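Local coordinates for protein choline kinase (Cryptosporidium parvum, PDB 3MES) that probably transfers a phosphate from ATP to choline, and perhaps also to ethanolamine, in a magnesium-dependent reaction, at residues 155-158 with 159-163; 296-299 with 300-304; 325-328 with 329-332; 354-357 with 358-362. One frame throughout, in Å; residues are numbered along the deposited sequence.

Contact 1 of 4, residues 155-158 with 159-163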
loop_
_atom_site.group_PDB
_atom_site.type_symbol
_atom_site.label_atom_id
_atom_site.label_comp_id
_atom_site.label_asym_id
_atom_site.label_seq_id
_atom_site.Cartn_x
_atom_site.Cartn_y
_atom_site.Cartn_z
ATOM N N GLU B 155 -10.386 -8.742 5.910
ATOM C CA GLU B 155 -11.325 -9.308 4.953
ATOM C C GLU B 155 -10.649 -9.591 3.619
ATOM O O GLU B 155 -9.911 -8.751 3.103
ATOM C CB GLU B 155 -12.517 -8.369 4.753
ATOM C CG GLU B 155 -13.560 -8.481 5.847
ATOM C CD GLU B 155 -14.174 -9.865 5.903
ATOM O OE1 GLU B 155 -14.824 -10.269 4.913
ATOM O OE2 GLU B 155 -14.003 -10.552 6.933
ATOM N N PRO B 156 -10.901 -10.781 3.054
ATOM C CA PRO B 156 -10.326 -11.137 1.764
ATOM C C PRO B 156 -10.911 -10.265 0.664
ATOM O O PRO B 156 -12.119 -10.050 0.630
ATOM C CB PRO B 156 -10.769 -12.590 1.574
ATOM C CG PRO B 156 -12.019 -12.709 2.375
ATOM C CD PRO B 156 -11.825 -11.811 3.559
ATOM N N LEU B 157 -10.058 -9.758 -0.219
ATOM C CA LEU B 157 -10.520 -8.949 -1.341
ATOM C C LEU B 157 -11.599 -9.691 -2.118
ATOM O O LEU B 157 -11.648 -10.919 -2.106
ATOM C CB LEU B 157 -9.358 -8.610 -2.273
ATOM C CG LEU B 157 -8.246 -7.730 -1.700
ATOM C CD1 LEU B 157 -7.043 -7.709 -2.633
ATOM C CD2 LEU B 157 -8.754 -6.320 -1.436
ATOM N N THR B 158 -12.470 -8.945 -2.784
ATOM C CA THR B 158 -13.461 -9.554 -3.662
ATOM C C THR B 158 -12.958 -9.515 -5.093
ATOM O O THR B 158 -12.050 -8.752 -5.419
ATOM C CB THR B 158 -14.815 -8.832 -3.596
ATOM O OG1 THR B 158 -14.648 -7.462 -3.981
ATOM C CG2 THR B 158 -15.386 -8.895 -2.188
ATOM N N THR B 159 -13.556 -10.332 -5.950
ATOM C CA THR B 159 -13.166 -10.364 -7.353
ATOM C C THR B 159 -13.319 -8.993 -8.010
ATOM O O THR B 159 -12.505 -8.603 -8.846
ATOM C CB THR B 159 -13.973 -11.409 -8.139
ATOM O OG1 THR B 159 -13.927 -12.665 -7.450
ATOM C CG2 THR B 159 -13.399 -11.580 -9.543
ATOM N N LYS B 160 -14.361 -8.261 -7.627
ATOM C CA LYS B 160 -14.614 -6.945 -8.208
ATOM C C LYS B 160 -13.605 -5.912 -7.724
ATOM O O LYS B 160 -13.164 -5.054 -8.492
ATOM C CB LYS B 160 -16.041 -6.486 -7.902
ATOM C CG LYS B 160 -17.097 -7.294 -8.636
ATOM C CD LYS B 160 -18.495 -7.048 -8.096
ATOM C CE LYS B 160 -19.513 -7.918 -8.831
ATOM N NZ LYS B 160 -20.876 -7.828 -8.239
ATOM N N GLN B 161 -13.233 -6.002 -6.453
ATOM C CA GLN B 161 -12.308 -5.042 -5.863
ATOM C C GLN B 161 -10.971 -5.009 -6.589
ATOM O O GLN B 161 -10.248 -4.015 -6.529
ATOM C CB GLN B 161 -12.093 -5.343 -4.382
ATOM C CG GLN B 161 -13.267 -4.969 -3.496
ATOM C CD GLN B 161 -12.961 -5.190 -2.032
ATOM O OE1 GLN B 161 -12.570 -6.284 -1.629
ATOM N NE2 GLN B 161 -13.129 -4.148 -1.227
ATOM N N LEU B 162 -10.638 -6.099 -7.272
ATOM C CA LEU B 162 -9.406 -6.152 -8.044
ATOM C C LEU B 162 -9.388 -5.070 -9.120
ATOM O O LEU B 162 -8.323 -4.581 -9.501
ATOM C CB LEU B 162 -9.216 -7.532 -8.677
ATOM C CG LEU B 162 -9.144 -8.720 -7.711
ATOM C CD1 LEU B 162 -8.500 -9.923 -8.391
ATOM C CD2 LEU B 162 -8.379 -8.344 -6.452
ATOM N N GLN B 163 -10.571 -4.694 -9.601
ATOM C CA GLN B 163 -10.684 -3.694 -10.664
ATOM C C GLN B 163 -10.309 -2.306 -10.158
ATOM O O GLN B 163 -9.970 -1.422 -10.943
ATOM C CB GLN B 163 -12.103 -3.670 -11.245
ATOM C CG GLN B 163 -12.558 -4.974 -11.891
ATOM C CD GLN B 163 -11.968 -5.193 -13.277
ATOM O OE1 GLN B 163 -11.267 -4.336 -13.812
ATOM N NE2 GLN B 163 -12.255 -6.350 -13.865
#

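Contact 2 of 4, residues 296-299 with 300-304. With MG (magnesium ion), chain M; DME (decamethonium ion), chain K.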
loop_
_atom_site.group_PDB
_atom_site.type_symbol
_atom_site.label_atom_id
_atom_site.label_comp_id
_atom_site.label_asym_id
_atom_site.label_seq_id
_atom_site.Cartn_x
_atom_site.Cartn_y
_atom_site.Cartn_z
ATOM N N ALA B 296 4.767 -15.000 -15.229
ATOM C CA ALA B 296 3.842 -16.071 -14.887
ATOM C C ALA B 296 2.983 -15.667 -13.692
ATOM O O ALA B 296 1.756 -15.783 -13.729
ATOM C CB ALA B 296 4.602 -17.357 -14.589
ATOM N N ASP B 297 3.633 -15.178 -12.641
ATOM C CA ASP B 297 2.935 -14.827 -11.410
ATOM C C ASP B 297 1.966 -13.670 -11.624
ATOM O O ASP B 297 0.845 -13.681 -11.110
ATOM C CB ASP B 297 3.936 -14.475 -10.306
ATOM C CG ASP B 297 3.416 -14.816 -8.926
ATOM O OD1 ASP B 297 2.438 -15.588 -8.840
ATOM O OD2 ASP B 297 3.983 -14.323 -7.927
ATOM N N ILE B 298 2.404 -12.671 -12.383
ATOM C CA ILE B 298 1.576 -11.501 -12.648
ATOM C C ILE B 298 0.381 -11.849 -13.533
ATOM O O ILE B 298 -0.751 -11.455 -13.244
ATOM C CB ILE B 298 2.399 -10.358 -13.286
ATOM C CG1 ILE B 298 3.491 -9.889 -12.320
ATOM C CG2 ILE B 298 1.492 -9.196 -13.669
ATOM C CD1 ILE B 298 4.508 -8.948 -12.939
ATOM N N ALA B 299 0.630 -12.594 -14.604
ATOM C CA ALA B 299 -0.439 -13.004 -15.510
ATOM C C ALA B 299 -1.498 -13.833 -14.786
ATOM O O ALA B 299 -2.689 -13.742 -15.095
ATOM C CB ALA B 299 0.125 -13.771 -16.701
ATOM N N ASN B 300 -1.068 -14.639 -13.820
ATOM C CA ASN B 300 -2.012 -15.426 -13.030
ATOM C C ASN B 300 -2.926 -14.538 -12.200
ATOM O O ASN B 300 -4.128 -14.781 -12.110
ATOM C CB ASN B 300 -1.295 -16.415 -12.113
ATOM C CG ASN B 300 -2.265 -17.290 -11.346
ATOM O OD1 ASN B 300 -2.853 -18.220 -11.902
ATOM N ND2 ASN B 300 -2.448 -16.993 -10.067
ATOM N N TYR B 301 -2.347 -13.515 -11.584
ATOM C CA TYR B 301 -3.133 -12.547 -10.834
ATOM C C TYR B 301 -4.128 -11.842 -11.755
ATOM O O TYR B 301 -5.302 -11.681 -11.410
ATOM C CB TYR B 301 -2.225 -11.527 -10.144
ATOM C CG TYR B 301 -2.973 -10.311 -9.647
ATOM C CD1 TYR B 301 -3.750 -10.371 -8.494
ATOM C CD2 TYR B 301 -2.909 -9.106 -10.333
ATOM C CE1 TYR B 301 -4.442 -9.263 -8.043
ATOM C CE2 TYR B 301 -3.593 -7.997 -9.889
ATOM C CZ TYR B 301 -4.359 -8.078 -8.748
ATOM O OH TYR B 301 -5.040 -6.968 -8.312
ATOM N N PHE B 302 -3.660 -11.426 -12.929
ATOM C CA PHE B 302 -4.543 -10.785 -13.897
ATOM C C PHE B 302 -5.724 -11.688 -14.234
ATOM O O PHE B 302 -6.849 -11.216 -14.388
ATOM C CB PHE B 302 -3.789 -10.402 -15.178
ATOM C CG PHE B 302 -2.873 -9.220 -15.019
ATOM C CD1 PHE B 302 -3.008 -8.359 -13.945
ATOM C CD2 PHE B 302 -1.894 -8.955 -15.961
ATOM C CE1 PHE B 302 -2.172 -7.267 -13.800
ATOM C CE2 PHE B 302 -1.056 -7.862 -15.827
ATOM C CZ PHE B 302 -1.195 -7.016 -14.747
ATOM N N CYS B 303 -5.469 -12.989 -14.338
ATOM C CA CYS B 303 -6.511 -13.943 -14.715
ATOM C C CYS B 303 -7.606 -14.091 -13.660
ATOM O O CYS B 303 -8.766 -14.338 -13.992
ATOM C CB CYS B 303 -5.906 -15.314 -15.018
ATOM S SG CYS B 303 -5.134 -15.462 -16.643
ATOM N N GLU B 304 -7.233 -13.960 -12.391
ATOM C CA GLU B 304 -8.191 -14.128 -11.303
ATOM C C GLU B 304 -9.251 -13.035 -11.332
ATOM O O GLU B 304 -10.272 -13.127 -10.650
ATOM C CB GLU B 304 -7.479 -14.153 -9.950
ATOM C CG GLU B 304 -6.720 -15.439 -9.681
ATOM C CD GLU B 304 -7.642 -16.634 -9.529
ATOM O OE1 GLU B 304 -8.872 -16.428 -9.436
ATOM O OE2 GLU B 304 -7.139 -17.777 -9.501
HETATM MG MG MG M . -10.439 -14.627 -8.863
HETATM N N1 DME K . -14.874 -19.955 -0.429
HETATM C C2 DME K . -14.928 -21.412 -0.634
HETATM C C3 DME K . -13.624 -21.896 -1.275
HETATM C C4 DME K . -13.785 -23.307 -1.853
HETATM C C5 DME K . -12.468 -23.827 -2.441
HETATM C C6 DME K . -12.084 -23.067 -3.716
HETATM C C7 DME K . -12.088 -23.989 -4.940
HETATM C C8 DME K . -10.710 -24.036 -5.603
HETATM C C9 DME K . -10.593 -23.012 -6.735
HETATM C C10 DME K . -9.220 -22.333 -6.716
HETATM C C11 DME K . -8.748 -22.012 -8.135
HETATM N N12 DME K . -7.390 -21.444 -8.098
HETATM C C13 DME K . -16.202 -19.368 -0.673
HETATM C C14 DME K . -14.461 -19.677 0.956
HETATM C C15 DME K . -13.904 -19.363 -1.365
HETATM C C16 DME K . -7.369 -20.244 -7.249
HETATM C C17 DME K . -6.462 -22.444 -7.551
HETATM C C18 DME K . -6.987 -21.074 -9.465
HETATM O O HOH W 1 -0.424 -15.362 -9.112
#

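Contact 3 of 4, residues 325-328 with 329-332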
loop_
_atom_site.group_PDB
_atom_site.type_symbol
_atom_site.label_atom_id
_atom_site.label_comp_id
_atom_site.label_asym_id
_atom_site.label_seq_id
_atom_site.Cartn_x
_atom_site.Cartn_y
_atom_site.Cartn_z
ATOM N N PRO B 325 -8.503 -7.552 -16.746
ATOM C CA PRO B 325 -8.174 -6.132 -16.611
ATOM C C PRO B 325 -7.761 -5.500 -17.935
ATOM O O PRO B 325 -7.027 -6.109 -18.711
ATOM C CB PRO B 325 -6.997 -6.130 -15.626
ATOM C CG PRO B 325 -6.454 -7.520 -15.656
ATOM C CD PRO B 325 -7.628 -8.404 -15.924
ATOM N N CYS B 326 -8.238 -4.282 -18.182
ATOM C CA CYS B 326 -7.917 -3.565 -19.409
ATOM C C CYS B 326 -6.424 -3.265 -19.492
ATOM O O CYS B 326 -5.698 -3.381 -18.503
ATOM C CB CYS B 326 -8.718 -2.264 -19.493
ATOM S SG CYS B 326 -8.267 -1.047 -18.236
ATOM N N GLU B 327 -5.970 -2.867 -20.674
ATOM C CA GLU B 327 -4.548 -2.646 -20.900
ATOM C C GLU B 327 -3.972 -1.531 -20.035
ATOM O O GLU B 327 -2.815 -1.593 -19.632
ATOM C CB GLU B 327 -4.277 -2.345 -22.372
ATOM C CG GLU B 327 -2.804 -2.337 -22.713
ATOM C CD GLU B 327 -2.522 -1.692 -24.046
ATOM O OE1 GLU B 327 -3.387 -0.935 -24.532
ATOM O OE2 GLU B 327 -1.432 -1.942 -24.604
ATOM N N GLU B 328 -4.770 -0.505 -19.760
ATOM C CA GLU B 328 -4.291 0.608 -18.955
ATOM C C GLU B 328 -4.046 0.174 -17.513
ATOM O O GLU B 328 -2.988 0.451 -16.948
ATOM C CB GLU B 328 -5.265 1.787 -19.004
ATOM C CG GLU B 328 -4.734 3.038 -18.318
ATOM C CD GLU B 328 -5.639 4.239 -18.495
ATOM O OE1 GLU B 328 -6.796 4.068 -18.939
ATOM O OE2 GLU B 328 -5.192 5.361 -18.187
ATOM N N LEU B 329 -5.023 -0.511 -16.924
ATOM C CA LEU B 329 -4.875 -1.025 -15.567
ATOM C C LEU B 329 -3.621 -1.881 -15.457
ATOM O O LEU B 329 -2.820 -1.712 -14.538
ATOM C CB LEU B 329 -6.094 -1.852 -15.151
ATOM C CG LEU B 329 -6.051 -2.297 -13.683
ATOM C CD1 LEU B 329 -6.114 -1.083 -12.768
ATOM C CD2 LEU B 329 -7.168 -3.281 -13.354
ATOM N N ARG B 330 -3.460 -2.799 -16.404
ATOM C CA ARG B 330 -2.308 -3.686 -16.425
ATOM C C ARG B 330 -1.001 -2.891 -16.394
ATOM O O ARG B 330 -0.090 -3.206 -15.625
ATOM C CB ARG B 330 -2.367 -4.607 -17.652
ATOM C CG ARG B 330 -3.367 -5.755 -17.527
ATOM C CD ARG B 330 -3.971 -6.131 -18.883
ATOM N NE ARG B 330 -2.947 -6.263 -19.915
ATOM C CZ ARG B 330 -3.184 -6.231 -21.222
ATOM N NH1 ARG B 330 -2.178 -6.358 -22.075
ATOM N NH2 ARG B 330 -4.418 -6.068 -21.679
ATOM N N LYS B 331 -0.920 -1.851 -17.223
ATOM C CA LYS B 331 0.280 -1.013 -17.297
ATOM C C LYS B 331 0.572 -0.264 -16.001
ATOM O O LYS B 331 1.730 -0.052 -15.646
ATOM C CB LYS B 331 0.172 -0.020 -18.454
ATOM C CG LYS B 331 0.126 -0.678 -19.811
ATOM C CD LYS B 331 0.478 0.307 -20.911
ATOM C CE LYS B 331 0.506 -0.388 -22.263
ATOM N NZ LYS B 331 1.050 0.492 -23.337
ATOM N N LEU B 332 -0.478 0.156 -15.304
ATOM C CA LEU B 332 -0.305 0.776 -13.996
ATOM C C LEU B 332 0.280 -0.243 -13.025
ATOM O O LEU B 332 1.210 0.055 -12.276
ATOM C CB LEU B 332 -1.636 1.314 -13.473
ATOM C CG LEU B 332 -2.232 2.459 -14.292
ATOM C CD1 LEU B 332 -3.606 2.849 -13.761
ATOM C CD2 LEU B 332 -1.290 3.656 -14.298
#

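Contact 4 of 4, residues 354-357 with 358-362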
loop_
_atom_site.group_PDB
_atom_site.type_symbol
_atom_site.label_atom_id
_atom_site.label_comp_id
_atom_site.label_asym_id
_atom_site.label_seq_id
_atom_site.Cartn_x
_atom_site.Cartn_y
_atom_site.Cartn_z
ATOM N N HIS B 354 5.668 -0.916 -21.722
ATOM C CA HIS B 354 4.995 -1.310 -22.952
ATOM C C HIS B 354 5.386 -2.726 -23.366
ATOM O O HIS B 354 4.531 -3.535 -23.710
ATOM C CB HIS B 354 5.327 -0.321 -24.071
ATOM C CG HIS B 354 4.678 -0.645 -25.382
ATOM N ND1 HIS B 354 5.278 -1.447 -26.332
ATOM C CD2 HIS B 354 3.489 -0.261 -25.907
ATOM C CE1 HIS B 354 4.484 -1.548 -27.383
ATOM N NE2 HIS B 354 3.391 -0.839 -27.152
ATOM N N ILE B 355 6.680 -3.019 -23.331
ATOM C CA ILE B 355 7.174 -4.339 -23.708
ATOM C C ILE B 355 6.736 -5.424 -22.726
ATOM O O ILE B 355 6.231 -6.472 -23.132
ATOM C CB ILE B 355 8.708 -4.356 -23.818
ATOM C CG1 ILE B 355 9.163 -3.577 -25.051
ATOM C CG2 ILE B 355 9.219 -5.786 -23.886
ATOM C CD1 ILE B 355 10.659 -3.608 -25.268
ATOM N N MET B 356 6.933 -5.169 -21.437
ATOM C CA MET B 356 6.631 -6.165 -20.416
ATOM C C MET B 356 5.140 -6.469 -20.347
ATOM O O MET B 356 4.739 -7.608 -20.115
ATOM C CB MET B 356 7.143 -5.720 -19.043
ATOM C CG MET B 356 6.817 -6.700 -17.930
ATOM S SD MET B 356 7.639 -6.317 -16.373
ATOM C CE MET B 356 7.055 -7.663 -15.345
ATOM N N THR B 357 4.321 -5.445 -20.551
ATOM C CA THR B 357 2.877 -5.624 -20.501
ATOM C C THR B 357 2.404 -6.641 -21.537
ATOM O O THR B 357 1.591 -7.513 -21.236
ATOM C CB THR B 357 2.134 -4.298 -20.711
ATOM O OG1 THR B 357 2.556 -3.355 -19.719
ATOM C CG2 THR B 357 0.634 -4.509 -20.595
ATOM N N LYS B 358 2.917 -6.529 -22.757
ATOM C CA LYS B 358 2.513 -7.435 -23.826
ATOM C C LYS B 358 3.156 -8.810 -23.657
ATOM O O LYS B 358 2.576 -9.829 -24.031
ATOM C CB LYS B 358 2.830 -6.834 -25.201
ATOM C CG LYS B 358 4.309 -6.636 -25.471
ATOM C CD LYS B 358 4.556 -5.473 -26.432
ATOM C CE LYS B 358 4.014 -5.762 -27.823
ATOM N NZ LYS B 358 4.480 -4.743 -28.811
ATOM N N ALA B 359 4.354 -8.832 -23.084
ATOM C CA ALA B 359 5.038 -10.088 -22.799
ATOM C C ALA B 359 4.292 -10.878 -21.727
ATOM O O ALA B 359 4.152 -12.098 -21.827
ATOM C CB ALA B 359 6.476 -9.828 -22.367
ATOM N N VAL B 360 3.813 -10.175 -20.704
ATOM C CA VAL B 360 3.083 -10.808 -19.611
ATOM C C VAL B 360 1.813 -11.488 -20.108
ATOM O O VAL B 360 1.344 -12.457 -19.511
ATOM C CB VAL B 360 2.704 -9.788 -18.517
ATOM C CG1 VAL B 360 1.690 -10.390 -17.563
ATOM C CG2 VAL B 360 3.939 -9.327 -17.769
ATOM N N GLU B 361 1.257 -10.973 -21.199
ATOM C CA GLU B 361 0.043 -11.542 -21.781
ATOM C C GLU B 361 0.242 -13.004 -22.166
ATOM O O GLU B 361 -0.668 -13.819 -22.041
ATOM C CB GLU B 361 -0.403 -10.732 -23.000
ATOM C CG GLU B 361 -1.103 -9.431 -22.649
ATOM C CD GLU B 361 -2.384 -9.661 -21.868
ATOM O OE1 GLU B 361 -2.369 -9.473 -20.634
ATOM O OE2 GLU B 361 -3.402 -10.042 -22.485
ATOM N N VAL B 362 1.440 -13.328 -22.638
ATOM C CA VAL B 362 1.755 -14.689 -23.052
ATOM C C VAL B 362 1.577 -15.674 -21.900
ATOM O O VAL B 362 1.028 -16.758 -22.078
ATOM C CB VAL B 362 3.198 -14.791 -23.585
ATOM C CG1 VAL B 362 3.670 -16.239 -23.573
ATOM C CG2 VAL B 362 3.292 -14.191 -24.981
HETATM O O HOH W 2 -0.568 -7.545 -19.220
#

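Contact 1 of 4, residues 155-158 with 159-163
The backbone N of Thr158 donates to the side-chain OE1 of Gln161 at 2.9 Å, with an N-H...O angle of 153°; the donor lies in the plane of the amide and meets a lone pair. In return, the backbone N of Gln161 probably bonds to Thr158 OG1 at 3.2 Å. This second bond is less certain, since the modelled OG1 sits too close to the Gln161 side chain. With CG beside its own backbone N (chi1 -74°) and the rest of the chain extended, Gln161 folds back toward Thr158 N. The same OE1 also lies against Leu157, 3.4 Å from its CA and 3.8 Å from its CD2. Further out the contact is apolar: Leu157 CD1 meets Leu162 CD2 at 4.1 Å, both side chains buried. Leu157 also packs on Ile167 of helix 165-179, and Leu162 on Glu271, a magnesium ligand. Thr159 turns to the metal site, where its OG1 is hydrogen-bonded to Asp308. Strand 155-156 pairs with strand 274-276, so the turn leads from that small sheet into helix 165-179. If the OG1 bond is real, the pattern is that of a capping box at the start of the short helical turn that follows: Thr158 as N-cap and Gln161 three residues on, glutamine taking the usual glutamate's place.

Contact 2 of 4, residues 296-299 with 300-304
Ile298 and Phe302, one helical turn apart, lie side by side because of their first torsions. Ile298 holds CG2 opposite its backbone N, while Phe302 keeps CG on the N side (chi1 -73°), which brings its ring alongside that methyl. CG2 then sits 3.9 Å from the centroid of the Phe302 ring, over the face and displaced toward the rim: a CH-pi contact. Around it the helix keeps its i to i+4 bonds, including Phe302 N to Ile298 O at 2.9 Å. On another side of the helix a water donates to Asp297 OD1 and accepts from Asn300 ND2 at 2.8 Å. Asp297 OD1 also accepts from Asn267 N, and OD2 is held by His266 N and His179 NE2; Asn300 OD1 is held by Ser367 and Trp371. Glu304 is bent at chi2 (-67°) and grips the magnesium ion twice, with its backbone O at 2.3 Å and OE1 at 2.5 Å; Glu271 and Tyr307 are also ligands. OE1 is hydrogen-bonded to Tyr309 OH as well, while OE2 faces the decamethonium ion, 3.3 Å from the methyl C18. One carboxylate thus serves both metal and ligand, and its negative charge probably favours the quaternary ammonium head.

Contact 3 of 4, residues 325-328 with 329-332
Glu327 and Lys331 run side by side and point the same way, while Arg330 crosses the glutamate obliquely. Both partners of the first pair are extended, yet OE2 of Glu327 stays 3.7 Å from NZ of Lys331, a long salt bridge, and lies closer to the Lys331 CE methylene at 3.4 Å. Arg330 is bent at chi2 and chi3 (148° and 47°), which folds its guanidinium back against the first turn. Glu327 CG rests over one face of that group, offset toward its rim and 3.9 Å above the plane; the carboxylate itself is turned 34° from the guanidinium. Pro325 O lies at the guanidinium edge, in its plane, and also touches Arg330 CD at 3.1 Å. Pro325 crosses the arginine at about a right angle, and its CB meets CD2 of Leu329 at 3.6 Å. Cys326 is the N-cap: its SG accepts from Leu329 N at 3.5 Å, and its O receives Arg330 N at 3.1 Å. Beyond the two segments, Glu328 OE2 is hydrogen-bonded to Ser349 OG of the second subunit, and Leu332 packs on Leu332 of that subunit. The start of helix 327-342, with the Pro325-Cys326 lead-in, is bordered by helix 294-303, which Pro325 and Arg330 meet at Phe302, helix 351-362, touched by Arg330 and Lys331, helix 165-179, touched by Leu329 and Leu332, and the dimer partner.

Contact 4 of 4, residues 354-357 with 358-362
His354 and Lys358 meet on the outer part of helix 351-362. Lys358 has CG between its backbone N and carbonyl carbon (chi1 64°) and bends at chi3, a course that takes the chain back along the preceding turn; CG passes 3.0 Å from Ile355 O and CD 3.3 Å from His354 O. NZ ends 3.5 Å from CE1 of the imidazole, in an oblique approach, and Lys358 also makes a cation-pi contact with Trp420. The backbone bonds are those of an alpha-helix: Ala359 N to Ile355 O, and Val360 N to Met356 O at 2.8 Å. The next one, Glu361 N to Thr357 O, is weak at 3.5 Å. A water bridges the same step, donating to both Thr357 O and Glu361 OE1, each at 3.0 Å. Thr357 OG1 is hydrogen-bonded to Val353 O, one turn back. Apolar packing falls on the inner side, where Met356 CG meets Val360 CG2 at 3.9 Å and both residues press on Ile298 of helix 294-303. Glu361 is buried, yet its carboxylate is well supplied: Tyr324 OH is hydrogen-bonded to OE1 and Lys405 forms a salt bridge with OE2. With the water added, these partners probably keep the carboxylate charged, while the water gives Thr357 O a second donor where the helical bond is stretched.

Along the chain the contacts come strictly in series. Contact 1 forms the link from strand 155-156 to helix 165-179; contacts 2, 3 and 4 lie on helices 294-303, 327-342 and 351-362, a cluster with contact centres about 11 to 12 Å apart. Contacts 2 and 3 each touch all the others; contacts 1 and 4, about 24 Å apart between centres, do not touch each other. Thr159 packs near the metal-binding Glu304, Phe302 against Arg330, and Ile298 against Met356. Contacts 3 and 4 share the long, weak Arg330-Glu361 ion pair and packing of Arg330 and Lys331 on Thr357 and of Lys331 on His354. The chain of contacts runs from the magnesium site at Glu304 to the second subunit, which contacts 1 and 3 both reach.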